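PDB 2BZV: fiber protein 2 from Human adenovirus type 41, which probably forms trimeric spikes at the capsid vertices, whose knob, the domain in this structure, is thought to attach the virion to a host-cell receptor. Local coordinates for residues A36-L40 and T52-K56; N68-L72 and F150-A154; Y146-F150 and F167-E172. One frame throughout, in Å; residues are numbered along the deposited sequence. Where two conformers were deposited one is given.

Contact 1: residues A36-L40 and T52-K56; sequences ANLFL and TITIK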
ATOM      1  N   ALA A  36      20.049   3.848 -18.193  1.00 11.74           N
ATOM      2  CA  ALA A  36      18.768   4.014 -17.526  1.00 11.76           C
ATOM      3  C   ALA A  36      18.932   4.604 -16.139  1.00 10.98           C
ATOM      4  O   ALA A  36      20.015   4.563 -15.538  1.00 11.77           O
ATOM      5  CB  ALA A  36      18.055   2.661 -17.425  1.00 12.51           C
ATOM      6  N   ASN A  37      17.825   5.142 -15.627  1.00 11.05           N
ATOM      7  CA  ASN A  37      17.739   5.570 -14.242  1.00 10.96           C
ATOM      8  C   ASN A  37      16.748   4.680 -13.517  1.00 10.13           C
ATOM      9  O   ASN A  37      15.597   4.568 -13.955  1.00 11.24           O
ATOM     10  CB  ASN A  37      17.300   7.034 -14.144  1.00 11.60           C
ATOM     11  CG  ASN A  37      17.390   7.541 -12.720  1.00 11.92           C
ATOM     12  OD1 ASN A  37      16.547   7.185 -11.888  1.00 12.40           O
ATOM     13  ND2 ASN A  37      18.408   8.347 -12.427  1.00 14.91           N
ATOM     14  N   LEU A  38      17.201   4.044 -12.439  1.00  9.36           N
ATOM     15  CA  LEU A  38      16.330   3.230 -11.603  1.00  9.71           C
ATOM     16  C   LEU A  38      16.117   3.920 -10.275  1.00  9.00           C
ATOM     17  O   LEU A  38      17.079   4.209  -9.550  1.00 10.04           O
ATOM     18  CB  LEU A  38      16.953   1.855 -11.355  1.00 10.22           C
ATOM     19  CG  LEU A  38      16.128   0.952 -10.415  1.00 13.21           C
ATOM     20  CD1 LEU A  38      14.796   0.566 -11.050  1.00 12.78           C
ATOM     21  CD2 LEU A  38      16.905  -0.288 -10.051  1.00 16.96           C
ATOM     22  N   PHE A  39      14.860   4.160  -9.943  1.00  8.87           N
ATOM     23  CA  PHE A  39      14.494   4.655  -8.623  1.00  8.78           C
ATOM     24  C   PHE A  39      13.619   3.605  -7.948  1.00  8.14           C
ATOM     25  O   PHE A  39      12.447   3.457  -8.258  1.00 10.03           O
ATOM     26  CB  PHE A  39      13.761   5.990  -8.718  1.00  9.71           C
ATOM     27  CG  PHE A  39      13.298   6.476  -7.376  1.00 11.04           C
ATOM     28  CD1 PHE A  39      14.199   6.879  -6.420  1.00 14.51           C
ATOM     29  CD2 PHE A  39      11.943   6.441  -7.056  1.00 16.17           C
ATOM     30  CE1 PHE A  39      13.780   7.315  -5.155  1.00 14.22           C
ATOM     31  CE2 PHE A  39      11.515   6.893  -5.819  1.00 17.10           C
ATOM     32  CZ  PHE A  39      12.435   7.344  -4.879  1.00 14.74           C
ATOM     33  N   LEU A  40      14.231   2.875  -7.027  1.00  8.02           N
ATOM     34  CA  LEU A  40      13.557   1.870  -6.196  1.00  7.53           C
ATOM     35  C   LEU A  40      13.649   2.373  -4.770  1.00  7.07           C
ATOM     36  O   LEU A  40      14.742   2.730  -4.315  1.00  7.62           O
ATOM     37  CB  LEU A  40      14.246   0.515  -6.353  1.00  8.21           C
ATOM     38  CG  LEU A  40      13.765  -0.584  -5.412  1.00  8.23           C
ATOM     39  CD1 LEU A  40      12.279  -0.897  -5.583  1.00  8.61           C
ATOM     40  CD2 LEU A  40      14.567  -1.849  -5.643  1.00  9.69           C
ATOM     41  N   THR A  52       8.265   1.238  -4.021  1.00  7.50           N
ATOM     42  CA  THR A  52       7.896   1.862  -5.254  0.50  8.02           C
ATOM     43  C   THR A  52       9.083   1.831  -6.200  1.00  7.76           C
ATOM     44  O   THR A  52      10.246   1.897  -5.800  1.00  8.15           O
ATOM     45  CB  THR A  52       7.437   3.252  -4.988  0.50  8.56           C
ATOM     46  OG1 THR A  52       6.744   3.926  -4.103  0.60  8.31           O
ATOM     47  CG2 THR A  52       7.916   4.545  -6.175  0.60  8.81           C
ATOM     48  N   ILE A  53       8.753   1.605  -7.465  1.00  7.40           N
ATOM     49  CA  ILE A  53       9.797   1.463  -8.474  1.00  7.64           C
ATOM     50  C   ILE A  53       9.430   2.228  -9.735  1.00  7.80           C
ATOM     51  O   ILE A  53       8.334   2.073 -10.294  1.00  8.25           O
ATOM     52  CB  ILE A  53      10.121  -0.027  -8.763  1.00  8.11           C
ATOM     53  CG1 ILE A  53      11.337  -0.139  -9.691  1.00  8.83           C
ATOM     54  CG2 ILE A  53       8.928  -0.816  -9.288  1.00  8.83           C
ATOM     55  CD1 ILE A  53      11.898  -1.566  -9.768  1.00  9.98           C
ATOM     56  N   THR A  54      10.383   3.030 -10.190  1.00  8.50           N
ATOM     57  CA  THR A  54      10.289   3.806 -11.430  1.00 10.05           C
ATOM     58  C   THR A  54      11.585   3.604 -12.202  1.00 10.00           C
ATOM     59  O   THR A  54      12.672   3.824 -11.648  1.00 11.08           O
ATOM     60  CB  THR A  54      10.104   5.302 -11.132  1.00 11.77           C
ATOM     61  OG1 THR A  54       8.966   5.470 -10.277  1.00 13.06           O
ATOM     62  CG2 THR A  54       9.887   6.080 -12.428  1.00 14.15           C
ATOM     63  N   ILE A  55      11.475   3.192 -13.461  1.00 10.45           N
ATOM     64  CA  ILE A  55      12.651   3.017 -14.300  1.00 11.21           C
ATOM     65  C   ILE A  55      12.449   3.853 -15.560  1.00 11.49           C
ATOM     66  O   ILE A  55      11.358   3.860 -16.136  1.00 11.88           O
ATOM     67  CB  ILE A  55      12.900   1.518 -14.604  1.00 11.67           C
ATOM     68  CG1 ILE A  55      14.192   1.344 -15.397  1.00 13.37           C
ATOM     69  CG2 ILE A  55      11.700   0.882 -15.295  1.00 12.59           C
ATOM     70  CD1 ILE A  55      14.746  -0.066 -15.419  1.00 15.80           C
ATOM     71  N   LYS A  56      13.503   4.567 -15.948  1.00 12.01           N
ATOM     72  CA  LYS A  56      13.445   5.454 -17.104  0.50 12.85           C
ATOM     73  C   LYS A  56      14.585   5.138 -18.056  1.00 12.45           C
ATOM     74  O   LYS A  56      15.753   5.181 -17.676  1.00 12.69           O
ATOM     75  CB  LYS A  56      13.537   6.929 -16.701  0.50 13.14           C
ATOM     76  CG  LYS A  56      13.262   7.860 -17.875  0.50 14.36           C
ATOM     77  CD  LYS A  56      13.423   9.331 -17.535  0.50 16.46           C
ATOM     78  CE  LYS A  56      13.153  10.205 -18.756  0.50 19.60           C
ATOM     79  NZ  LYS A  56      13.003  11.651 -18.413  0.50 22.22           N
TER
HETATM   80  O   HOH W   1      13.802   6.615 -12.277  1.00 14.40           O
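I53 and L38 meet inside the beta hairpin of strands 36-45 and 48-57, part of the antiparallel beta sandwich of the adenovirus fiber knob. N37 pairs with K56 and F39 with T54 as hydrogen-bonded pairs; L38-I55, between them, and L40-I53, beyond F39-T54, are non-hydrogen-bonded pairs. I53 shows how the inner face is filled. Its CB sits 3.9 Å from L40 CD1. CG1, swung anti to the backbone N (chi1 -173°), turns toward the other neighbour and comes 3.8 Å from L38 CD1. CG2, the other branch, faces F167 of the adjoining strand. The tip, CD1, lies against the same L38 methyl and continues to F150 and W152 of the opposing sheet. L38 CD1 therefore touches both carbons of the CG1-CD1 branch and also I55 CB, at 4.1 Å.

The residues N37, F39, T54 and K56 point to the other face. Here the hydroxyl OG1 of T54 lies near the plane of the F39 ring, at its edge, and is hydrogen-bonded to OG1 of T164. The ring itself packs on I170 of a second subunit, which brings the F39 end of this face, with T52, to a neighbouring chain. N37 ND2 is held by the backbone oxygen of S23. A water lies within bonding distance of N37 OD1 (2.8 Å) and T54 O (3.1 Å), though it may not serve both at once. The firm donor to T54 O is F39 N, in a nearly straight bond of 2.8 Å with 171° at the hydrogen.

Contact 2: residues N68-L72 and F150-A154; sequences NALSL and FKWSA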
ATOM      1  N   ASN A  68       9.407  -6.318 -26.559  1.00 15.49           N
ATOM      2  CA  ASN A  68       8.164  -5.841 -25.931  1.00 15.99           C
ATOM      3  C   ASN A  68       8.087  -6.176 -24.441  1.00 15.27           C
ATOM      4  O   ASN A  68       7.011  -6.118 -23.851  1.00 15.22           O
ATOM      5  CB  ASN A  68       6.937  -6.370 -26.667  1.00 16.81           C
ATOM      6  CG  ASN A  68       6.791  -7.859 -26.504  1.00 17.95           C
ATOM      7  OD1 ASN A  68       7.687  -8.519 -25.992  1.00 20.41           O
ATOM      8  ND2 ASN A  68       5.667  -8.411 -26.953  1.00 21.88           N
ATOM      9  N   ALA A  69       9.220  -6.527 -23.842  1.00 14.78           N
ATOM     10  CA  ALA A  69       9.288  -6.736 -22.401  1.00 14.65           C
ATOM     11  C   ALA A  69      10.732  -6.623 -21.969  1.00 13.74           C
ATOM     12  O   ALA A  69      11.656  -6.908 -22.749  1.00 14.92           O
ATOM     13  CB  ALA A  69       8.735  -8.097 -22.027  1.00 15.79           C
ATOM     14  N   LEU A  70      10.914  -6.238 -20.712  1.00 12.26           N
ATOM     15  CA  LEU A  70      12.231  -6.018 -20.136  1.00 11.83           C
ATOM     16  C   LEU A  70      12.195  -6.455 -18.687  1.00 10.61           C
ATOM     17  O   LEU A  70      11.205  -6.194 -17.997  1.00 11.06           O
ATOM     18  CB  LEU A  70      12.512  -4.533 -20.226  1.00 13.18           C
ATOM     19  CG  LEU A  70      13.833  -3.938 -19.820  1.00 16.67           C
ATOM     20  CD1 LEU A  70      14.076  -2.669 -20.640  1.00 18.07           C
ATOM     21  CD2 LEU A  70      13.863  -3.574 -18.343  1.00 19.22           C
ATOM     22  N   SER A  71      13.262  -7.097 -18.229  1.00 10.44           N
ATOM     23  CA  SER A  71      13.354  -7.521 -16.838  0.50 11.64           C
ATOM     24  C   SER A  71      14.563  -6.903 -16.155  1.00 11.66           C
ATOM     25  O   SER A  71      15.554  -6.513 -16.798  1.00 13.96           O
ATOM     26  CB  SER A  71      13.486  -9.037 -16.732  0.50 12.77           C
ATOM     27  OG  SER A  71      14.759  -9.406 -17.239  0.50 15.60           O
ATOM     28  N   LEU A  72      14.487  -6.804 -14.842  1.00 11.15           N
ATOM     29  CA  LEU A  72      15.586  -6.324 -14.016  1.00 11.88           C
ATOM     30  C   LEU A  72      15.661  -7.213 -12.795  1.00 10.38           C
ATOM     31  O   LEU A  72      14.682  -7.317 -12.059  1.00 10.39           O
ATOM     32  CB  LEU A  72      15.340  -4.875 -13.568  1.00 13.25           C
ATOM     33  CG  LEU A  72      16.291  -4.332 -12.485  1.00 15.81           C
ATOM     34  CD1 LEU A  72      17.686  -4.191 -13.064  1.00 17.79           C
ATOM     35  CD2 LEU A  72      15.776  -3.003 -11.917  1.00 17.80           C
ATOM     36  N   PHE A 150      12.018  -7.981 -11.468  1.00  8.88           N
ATOM     37  CA  PHE A 150      10.969  -7.101 -11.971  1.00  9.34           C
ATOM     38  C   PHE A 150      10.811  -7.329 -13.462  1.00  9.80           C
ATOM     39  O   PHE A 150      11.799  -7.539 -14.162  1.00 11.40           O
ATOM     40  CB  PHE A 150      11.375  -5.648 -11.739  1.00 10.01           C
ATOM     41  CG  PHE A 150      11.580  -5.313 -10.290  1.00  9.51           C
ATOM     42  CD1 PHE A 150      10.496  -5.190  -9.425  1.00 10.08           C
ATOM     43  CD2 PHE A 150      12.865  -5.120  -9.785  1.00  9.73           C
ATOM     44  CE1 PHE A 150      10.682  -4.883  -8.078  1.00 10.72           C
ATOM     45  CE2 PHE A 150      13.055  -4.818  -8.454  1.00  9.94           C
ATOM     46  CZ  PHE A 150      11.961  -4.699  -7.597  1.00  9.87           C
ATOM     47  N   LYS A 151       9.582  -7.258 -13.953  1.00  9.97           N
ATOM     48  CA  LYS A 151       9.341  -7.356 -15.387  1.00 11.59           C
ATOM     49  C   LYS A 151       8.289  -6.327 -15.786  1.00 10.80           C
ATOM     50  O   LYS A 151       7.249  -6.208 -15.126  1.00 12.04           O
ATOM     51  CB  LYS A 151       8.865  -8.759 -15.781  1.00 12.68           C
ATOM     52  CG  LYS A 151       8.635  -8.915 -17.298  1.00 15.63           C
ATOM     53  CD  LYS A 151       8.020 -10.273 -17.614  1.00 18.26           C
ATOM     54  CE  LYS A 151       7.502 -10.360 -19.043  1.00 22.01           C
ATOM     55  NZ  LYS A 151       6.874 -11.691 -19.309  1.00 24.58           N
ATOM     56  N   TRP A 152       8.581  -5.623 -16.877  1.00 10.70           N
ATOM     57  CA  TRP A 152       7.637  -4.674 -17.463  1.00 11.75           C
ATOM     58  C   TRP A 152       7.387  -5.026 -18.915  1.00 12.24           C
ATOM     59  O   TRP A 152       8.305  -5.449 -19.628  1.00 13.33           O
ATOM     60  CB  TRP A 152       8.215  -3.270 -17.460  1.00 11.97           C
ATOM     61  CG  TRP A 152       8.544  -2.686 -16.128  1.00 11.60           C
ATOM     62  CD1 TRP A 152       7.740  -1.874 -15.384  1.00 11.73           C
ATOM     63  CD2 TRP A 152       9.769  -2.808 -15.406  1.00 10.50           C
ATOM     64  NE1 TRP A 152       8.372  -1.497 -14.231  1.00 11.55           N
ATOM     65  CE2 TRP A 152       9.627  -2.058 -14.217  1.00 10.80           C
ATOM     66  CE3 TRP A 152      10.966  -3.484 -15.636  1.00 11.07           C
ATOM     67  CZ2 TRP A 152      10.650  -1.965 -13.266  1.00 12.04           C
ATOM     68  CZ3 TRP A 152      11.977  -3.390 -14.694  1.00 12.20           C
ATOM     69  CH2 TRP A 152      11.810  -2.631 -13.515  1.00 12.59           C
ATOM     70  N   SER A 153       6.163  -4.782 -19.378  1.00 13.30           N
ATOM     71  CA  SER A 153       5.969  -4.756 -20.824  1.00 14.92           C
ATOM     72  C   SER A 153       6.560  -3.471 -21.400  1.00 14.85           C
ATOM     73  O   SER A 153       6.842  -2.503 -20.673  1.00 15.32           O
ATOM     74  CB  SER A 153       4.493  -4.884 -21.196  1.00 16.20           C
ATOM     75  OG  SER A 153       3.739  -3.860 -20.586  1.00 19.13           O
ATOM     76  N   ALA A 154       6.764  -3.476 -22.715  1.00 15.40           N
ATOM     77  CA  ALA A 154       7.316  -2.333 -23.432  1.00 16.12           C
ATOM     78  C   ALA A 154       6.653  -2.241 -24.791  1.00 17.09           C
ATOM     79  O   ALA A 154       6.197  -3.249 -25.331  1.00 18.14           O
ATOM     80  CB  ALA A 154       8.818  -2.451 -23.596  1.00 16.53           C
TER
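The indole of W152 and the ring of F150 project from one strand onto the face of the sheet that also carries L70 and L72. L72 CB lies in the plane of the W152 ring at its edge, 3.8 Å from CZ3, and the backbone oxygen of L70 is at the same edge beside CE3. L70 CD2 comes to CE3 at a slant, 4.0 Å away. Over one face of the indole stands CG2 of I55, while CD1 of I53 reaches the edge at CZ2. The same I53 methyl lies over a face of the F150 ring, against CD2. L72 brackets that ring obliquely, with its backbone O on the side turned away from I53 and its CD2 methyl on the I53 side, 4.2 Å from F150 CD2. F135 of strand 135-139 meets both aromatic side chains. W152 (chi1 -61°, CG anti to the carbonyl carbon) turns its CE3-CZ3 edge to L70 and L72, whereas F150 lies beside L72, both pointing the same way.

The backbones of strands 69-76 and 146-153 are antiparallel. L70 with W152 and L72 with F150 are hydrogen-bonded pairs, each closed by two N-H...O bonds; W152 N reaches L70 O at 2.9 Å. Beyond them A154 N reaches N68 O from above the carbonyl plane, with only 108° at the oxygen, as the ladder ends in loop.

On the reverse face the extended chain of K151 lays CE 3.9 Å from A69 CB. The contact is thus two-sided: aromatic and aliphatic groups face the sandwich interior, packing on I53 and I55 of the other sheet, while S71 and K151 are exposed to solvent and S153 OG is tied to T134 N. The backbone bonds hold the two strands together between these faces.

Contact 3: residues Y146-F150 and F167-E172; sequences YAFTF and FCYITE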
ATOM      1  N   TYR A 146      18.855 -13.949  -1.825  1.00  8.61           N
ATOM      2  CA  TYR A 146      17.538 -13.370  -2.061  1.00  8.44           C
ATOM      3  C   TYR A 146      17.541 -12.628  -3.375  1.00  8.15           C
ATOM      4  O   TYR A 146      18.613 -12.291  -3.907  1.00  8.38           O
ATOM      5  CB  TYR A 146      17.219 -12.358  -0.941  1.00  8.90           C
ATOM      6  CG  TYR A 146      17.244 -13.003   0.433  1.00  8.88           C
ATOM      7  CD1 TYR A 146      16.118 -13.634   0.951  1.00  9.10           C
ATOM      8  CD2 TYR A 146      18.408 -13.011   1.208  1.00  9.38           C
ATOM      9  CE1 TYR A 146      16.143 -14.238   2.200  1.00  9.83           C
ATOM     10  CE2 TYR A 146      18.443 -13.631   2.456  1.00  9.89           C
ATOM     11  CZ  TYR A 146      17.309 -14.247   2.939  1.00 10.27           C
ATOM     12  OH  TYR A 146      17.327 -14.860   4.171  1.00 12.35           O
ATOM     13  N   ALA A 147      16.359 -12.331  -3.904  1.00  8.10           N
ATOM     14  CA  ALA A 147      16.312 -11.537  -5.113  1.00  8.21           C
ATOM     15  C   ALA A 147      14.957 -10.896  -5.316  1.00  7.87           C
ATOM     16  O   ALA A 147      13.927 -11.376  -4.818  1.00  8.55           O
ATOM     17  CB  ALA A 147      16.640 -12.400  -6.348  1.00  9.13           C
ATOM     18  N   PHE A 148      14.973  -9.817  -6.085  1.00  7.73           N
ATOM     19  CA  PHE A 148      13.776  -9.298  -6.745  1.00  7.92           C
ATOM     20  C   PHE A 148      13.979  -9.444  -8.243  1.00  7.92           C
ATOM     21  O   PHE A 148      15.047  -9.090  -8.752  1.00  8.95           O
ATOM     22  CB  PHE A 148      13.582  -7.801  -6.514  1.00  8.96           C
ATOM     23  CG  PHE A 148      13.464  -7.371  -5.088  1.00  9.87           C
ATOM     24  CD1 PHE A 148      12.287  -7.574  -4.392  1.00 11.19           C
ATOM     25  CD2 PHE A 148      14.488  -6.704  -4.471  1.00 14.11           C
ATOM     26  CE1 PHE A 148      12.154  -7.167  -3.082  1.00 12.00           C
ATOM     27  CE2 PHE A 148      14.357  -6.289  -3.156  1.00 14.81           C
ATOM     28  CZ  PHE A 148      13.199  -6.535  -2.462  1.00 13.65           C
ATOM     29  N   THR A 149      12.941  -9.911  -8.947  1.00  8.27           N
ATOM     30  CA  THR A 149      12.965  -9.910 -10.403  1.00  9.24           C
ATOM     31  C   THR A 149      11.747  -9.129 -10.859  1.00  8.95           C
ATOM     32  O   THR A 149      10.617  -9.553 -10.644  1.00 10.05           O
ATOM     33  CB  THR A 149      12.962 -11.319 -11.006  1.00 10.34           C
ATOM     34  OG1 THR A 149      14.077 -12.048 -10.460  1.00 11.08           O
ATOM     35  CG2 THR A 149      13.054 -11.235 -12.523  1.00 13.04           C
ATOM     36  N   PHE A 150      12.018  -7.981 -11.468  1.00  8.88           N
ATOM     37  CA  PHE A 150      10.969  -7.101 -11.971  1.00  9.34           C
ATOM     38  C   PHE A 150      10.811  -7.329 -13.462  1.00  9.80           C
ATOM     39  O   PHE A 150      11.799  -7.539 -14.162  1.00 11.40           O
ATOM     40  CB  PHE A 150      11.375  -5.648 -11.739  1.00 10.01           C
ATOM     41  CG  PHE A 150      11.580  -5.313 -10.290  1.00  9.51           C
ATOM     42  CD1 PHE A 150      10.496  -5.190  -9.425  1.00 10.08           C
ATOM     43  CD2 PHE A 150      12.865  -5.120  -9.785  1.00  9.73           C
ATOM     44  CE1 PHE A 150      10.682  -4.883  -8.078  1.00 10.72           C
ATOM     45  CE2 PHE A 150      13.055  -4.818  -8.454  1.00  9.94           C
ATOM     46  CZ  PHE A 150      11.961  -4.699  -7.597  1.00  9.87           C
ATOM     47  N   PHE A 167       4.407  -1.940  -4.776  1.00 10.20           N
ATOM     48  CA  PHE A 167       4.251  -3.340  -4.407  1.00 10.00           C
ATOM     49  C   PHE A 167       4.531  -3.508  -2.917  1.00  8.94           C
ATOM     50  O   PHE A 167       5.056  -2.608  -2.276  1.00  9.21           O
ATOM     51  CB  PHE A 167       5.155  -4.249  -5.259  1.00 10.54           C
ATOM     52  CG  PHE A 167       6.644  -3.961  -5.133  1.00  9.97           C
ATOM     53  CD1 PHE A 167       7.445  -4.754  -4.324  1.00 10.59           C
ATOM     54  CD2 PHE A 167       7.218  -2.917  -5.839  1.00 10.48           C
ATOM     55  CE1 PHE A 167       8.804  -4.489  -4.202  1.00 10.94           C
ATOM     56  CE2 PHE A 167       8.575  -2.649  -5.723  1.00 10.55           C
ATOM     57  CZ  PHE A 167       9.361  -3.433  -4.910  1.00 10.91           C
ATOM     58  N   CYS A 168       4.158  -4.653  -2.368  1.00  8.89           N
ATOM     59  CA  CYS A 168       4.253  -4.904  -0.932  0.60  8.76           C
ATOM     60  C   CYS A 168       4.647  -6.373  -0.732  1.00  8.79           C
ATOM     61  O   CYS A 168       3.999  -7.230  -1.356  1.00 10.92           O
ATOM     62  CB  CYS A 168       2.900  -4.605  -0.258  0.75  9.18           C
ATOM     63  SG  CYS A 168       2.829  -5.013   1.489  0.75 11.92           S
ATOM     64  N   TYR A 169       5.594  -6.672   0.147  1.00  8.25           N
ATOM     65  CA  TYR A 169       5.972  -8.054   0.413  1.00  8.45           C
ATOM     66  C   TYR A 169       6.326  -8.228   1.887  1.00  8.06           C
ATOM     67  O   TYR A 169       6.501  -7.259   2.635  1.00  8.65           O
ATOM     68  CB  TYR A 169       7.118  -8.499  -0.518  1.00  9.14           C
ATOM     69  CG  TYR A 169       8.403  -7.726  -0.273  1.00  8.07           C
ATOM     70  CD1 TYR A 169       9.364  -8.195   0.617  1.00  8.24           C
ATOM     71  CD2 TYR A 169       8.648  -6.520  -0.933  1.00  8.12           C
ATOM     72  CE1 TYR A 169      10.545  -7.478   0.846  1.00  7.71           C
ATOM     73  CE2 TYR A 169       9.816  -5.795  -0.708  1.00  7.93           C
ATOM     74  CZ  TYR A 169      10.757  -6.282   0.192  1.00  7.64           C
ATOM     75  OH  TYR A 169      11.899  -5.536   0.413  1.00  7.83           O
ATOM     76  N   ILE A 170       6.398  -9.499   2.294  1.00  8.22           N
ATOM     77  CA  ILE A 170       6.746  -9.909   3.639  1.00  8.70           C
ATOM     78  C   ILE A 170       8.257 -10.114   3.744  1.00  8.39           C
ATOM     79  O   ILE A 170       8.858 -10.755   2.869  1.00  9.18           O
ATOM     80  CB  ILE A 170       6.052 -11.234   3.993  1.00  9.82           C
ATOM     81  CG1 ILE A 170       4.540 -11.170   3.739  1.00 12.31           C
ATOM     82  CG2 ILE A 170       6.386 -11.656   5.423  1.00 10.22           C
ATOM     83  CD1 ILE A 170       3.814 -10.276   4.686  1.00 14.95           C
ATOM     84  N   THR A 171       8.854  -9.579   4.802  1.00  8.52           N
ATOM     85  CA  THR A 171      10.300  -9.626   4.947  1.00  9.09           C
ATOM     86  C   THR A 171      10.781 -10.788   5.792  1.00  9.41           C
ATOM     87  O   THR A 171      10.046 -11.366   6.597  1.00  9.71           O
ATOM     88  CB  THR A 171      10.865  -8.340   5.599  1.00  9.44           C
ATOM     89  OG1 THR A 171      10.496  -8.292   6.980  1.00 12.07           O
ATOM     90  CG2 THR A 171      10.371  -7.103   4.873  1.00 10.75           C
ATOM     91  N   GLU A 172      12.047 -11.101   5.604  1.00 10.51           N
ATOM     92  CA  GLU A 172      12.787 -12.007   6.448  1.00 13.34           C
ATOM     93  C   GLU A 172      12.917 -11.397   7.839  1.00 15.92           C
ATOM     94  O   GLU A 172      12.961 -10.168   7.976  1.00 16.09           O
ATOM     95  CB  GLU A 172      14.164 -12.218   5.790  1.00 14.70           C
ATOM     96  CG  GLU A 172      14.935 -13.455   6.077  1.00 16.35           C
ATOM     97  CD  GLU A 172      14.318 -14.751   5.584  1.00 14.77           C
ATOM     98  OE1 GLU A 172      13.113 -15.009   5.758  1.00 18.53           O
ATOM     99  OE2 GLU A 172      15.067 -15.551   5.013  1.00 16.11           O
TER
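F148 and Y169 meet across the interior of the sandwich in an offset edge-to-face pair, ring centroids 5.3 Å apart and planes at 69°. The edge of F148 is turned to the face of Y169, with F148 CE1 3.6 Å from Y169 CE2 and F148 CZ 3.3 Å from Y169 OH. One step along, F150 and F167 form another offset edge-to-face pair, F150 CE1 coming obliquely to the F167 ring, 3.7 Å from F167 CZ. F167 and Y169 both point CB at the opposite strand, and CG between backbone N and carbonyl carbon (chi1 65° in Y169) sets the tilt of the ring. At the far end the contact turns polar. Y146 OH donates over a short 2.5 Å to E172 OE2, which accepts on its anti lone pair, away from the other oxygen, with ring and carboxylate planes nearly perpendicular.

In the second shell, Y169 OH is hydrogen-bonded to the backbone oxygen of F107, which probably limits movement of the ring that F148 meets. L42 touches F148, F167 and Y169, and Y139 packs on the same three. E172 OE2 has a further hydrogen-bond partner in S111 OG. On the outer side of strand 165-170, C168 and I170 pack on L50 and F39 of a third subunit, so the strand that presents these aromatic rings to the core also lines the trimer interface.

Edge-to-face packing brings the slightly positive ring hydrogens of F148 and F150 to the electron-rich faces opposite. Two hydroxyl groups round one carboxylate oxygen would probably favour the charged form of E172, and the phenol bond ties this residue, near the last ordered one, to Y146 of strand 146-153.

In the fold
Contacts 1 and 2 are both antiparallel strand pairs, one in each sheet of the sandwich, whereas contact 3 spans the space between the sheets by side chains alone. Contacts 1 and 3 are buried and each borders a neighbouring subunit; contact 2 is only partly buried, and no other chain of the trimer touches it. The three share one hydrophobic interior: L38 of contact 1 meets L72 of contact 2, L40 meets F167 of contact 3, and strand 146-153 serves both contacts 2 and 3 through F150. Backbone ladders plus side-chain packing make the first two, while aromatic edges and a phenol-carboxylate bond make the third.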